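Local coordinates for protein putative primosome component (Streptococcus pyogenes serotype M3, PDB 2QGZ) that probably acts as an ATP-binding helicase loader of the primosome, helping to place the replicative helicase on DNA, at residues 127-130 with 131-135. Residues are numbered along the deposited sequence; the frame is centred on the assembly and turned at random.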
loop_
_atom_site.group_PDB
_atom_site.type_symbol
_atom_site.label_atom_id
_atom_site.label_comp_id
_atom_site.label_asym_id
_atom_site.label_seq_id
_atom_site.Cartn_x
_atom_site.Cartn_y
_atom_site.Cartn_z
ATOM N N ASP A 127 -6.998 11.131 -11.531
ATOM C CA ASP A 127 -6.564 12.083 -12.547
ATOM C C ASP A 127 -5.207 11.678 -13.099
ATOM O O ASP A 127 -4.272 11.415 -12.341
ATOM C CB ASP A 127 -6.455 13.509 -11.978
ATOM C CG ASP A 127 -7.821 14.179 -11.769
ATOM O OD1 ASP A 127 -8.705 14.036 -12.641
ATOM O OD2 ASP A 127 -7.998 14.862 -10.741
ATOM N N VAL A 128 -5.117 11.614 -14.423
ATOM C CA VAL A 128 -3.881 11.271 -15.110
ATOM C C VAL A 128 -3.575 12.475 -15.997
ATOM O O VAL A 128 -3.713 12.425 -17.216
ATOM C CB VAL A 128 -4.044 9.999 -15.982
ATOM C CG1 VAL A 128 -2.687 9.534 -16.480
ATOM C CG2 VAL A 128 -4.721 8.892 -15.179
ATOM N N ASN A 129 -3.153 13.560 -15.359
ATOM C CA ASN A 129 -2.855 14.807 -16.047
ATOM C C ASN A 129 -1.421 15.303 -15.809
ATOM O O ASN A 129 -1.156 16.506 -15.859
ATOM C CB ASN A 129 -3.872 15.860 -15.585
ATOM C CG ASN A 129 -3.982 15.935 -14.062
ATOM O OD1 ASN A 129 -4.827 16.656 -13.513
ATOM N ND2 ASN A 129 -3.124 15.189 -13.375
ATOM N N ASN A 130 -0.510 14.369 -15.558
ATOM C CA ASN A 130 0.906 14.658 -15.300
ATOM C C ASN A 130 1.735 13.573 -15.940
ATOM O O ASN A 130 1.227 12.503 -16.275
ATOM C CB ASN A 130 1.239 14.578 -13.801
ATOM C CG ASN A 130 0.897 15.827 -13.060
ATOM O OD1 ASN A 130 0.978 15.872 -11.837
ATOM N ND2 ASN A 130 0.514 16.863 -13.797
ATOM N N ALA A 131 3.027 13.836 -16.062
ATOM C CA ALA A 131 3.929 12.839 -16.589
ATOM C C ALA A 131 4.087 11.808 -15.465
ATOM O O ALA A 131 4.112 10.604 -15.726
ATOM C CB ALA A 131 5.272 13.465 -16.933
ATOM N N SER A 132 4.169 12.279 -14.218
ATOM C CA SER A 132 4.327 11.374 -13.077
ATOM C C SER A 132 3.091 10.502 -12.842
ATOM O O SER A 132 3.214 9.325 -12.494
ATOM C CB SER A 132 4.628 12.149 -11.795
ATOM O OG SER A 132 3.435 12.632 -11.203
ATOM N N ARG A 133 1.903 11.077 -13.015
ATOM C CA ARG A 133 0.671 10.325 -12.826
ATOM C C ARG A 133 0.452 9.383 -14.004
ATOM O O ARG A 133 -0.152 8.327 -13.862
ATOM C CB ARG A 133 -0.510 11.285 -12.635
ATOM C CG ARG A 133 -0.281 12.223 -11.441
ATOM C CD ARG A 133 -1.498 13.057 -11.062
ATOM N NE ARG A 133 -2.537 12.186 -10.542
ATOM C CZ ARG A 133 -2.920 12.144 -9.276
ATOM N NH1 ARG A 133 -2.355 12.936 -8.376
ATOM N NH2 ARG A 133 -3.860 11.285 -8.913
ATOM N N MET A 134 0.972 9.757 -15.162
ATOM C CA MET A 134 0.868 8.920 -16.355
ATOM C C MET A 134 1.692 7.666 -16.070
ATOM O O MET A 134 1.254 6.550 -16.321
ATOM C CB MET A 134 1.463 9.648 -17.553
ATOM C CG MET A 134 0.689 9.516 -18.851
ATOM S SD MET A 134 1.403 10.617 -20.127
ATOM C CE MET A 134 0.805 12.242 -19.592
ATOM N N GLU A 135 2.891 7.872 -15.532
ATOM C CA GLU A 135 3.795 6.778 -15.197
ATOM C C GLU A 135 3.224 5.886 -14.093
ATOM O O GLU A 135 3.147 4.671 -14.257
ATOM C CB GLU A 135 5.160 7.337 -14.766
ATOM C CG GLU A 135 6.014 7.866 -15.910
ATOM C CD GLU A 135 7.282 8.582 -15.433
ATOM O OE1 GLU A 135 7.182 9.720 -14.916
ATOM O OE2 GLU A 135 8.385 8.003 -15.570
#
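Arg-133, in the first turn of helix 131-146, reaches back along the loop to Asp-127. Arg-133 CB lies 3.8 Å from Asp-127 O and close to Asn-130 CB. Arg-133 CG packs on Asn-130 CB at 3.7 Å, with Asn-130 OD1 a little farther off. Arg-133 CD touches both Asp-127 O and Asn-129 ND2, 3.5 Å from the latter. The Arg-133 chain then bends at chi3 (67°), which turns NE onto the backbone of Asp-127. Arg-133 NE donates to Asp-127 O at 2.6 Å, a short bond with an N-H...O angle of 146°. The carbonyl meets the guanidinium at its edge, about 22° out of the plane. At the tip, NH1 bonds to Ile-163 O. The Asn-129 amide runs alongside the arginine, its plane nearly perpendicular to the guanidinium.

Asn-130 holds the N-cap position, but its side chain makes no capping bond. ND2 instead turns back to Asn-129 O in a weak bond. The helix opens with Met-134 N bonding to Asn-130 O at 3.0 Å. Val-128 CG1, anti to its own N, rests 3.6 Å from Met-134 CA.

Asp-127 OD1 forms a salt bridge with Arg-299, and Ser-132 OG bonds to Glu-295 N, so the chain at residues 295-299 is joined to both loop and helix. The buried guanidinium thus ties a loop carbonyl to Ile-163, within the probable P-loop of this IstB-like ATPase. The Asp-127 carboxylate, engaged by Arg-299, does not touch Arg-133 and could add at most a weak, longer-range attraction.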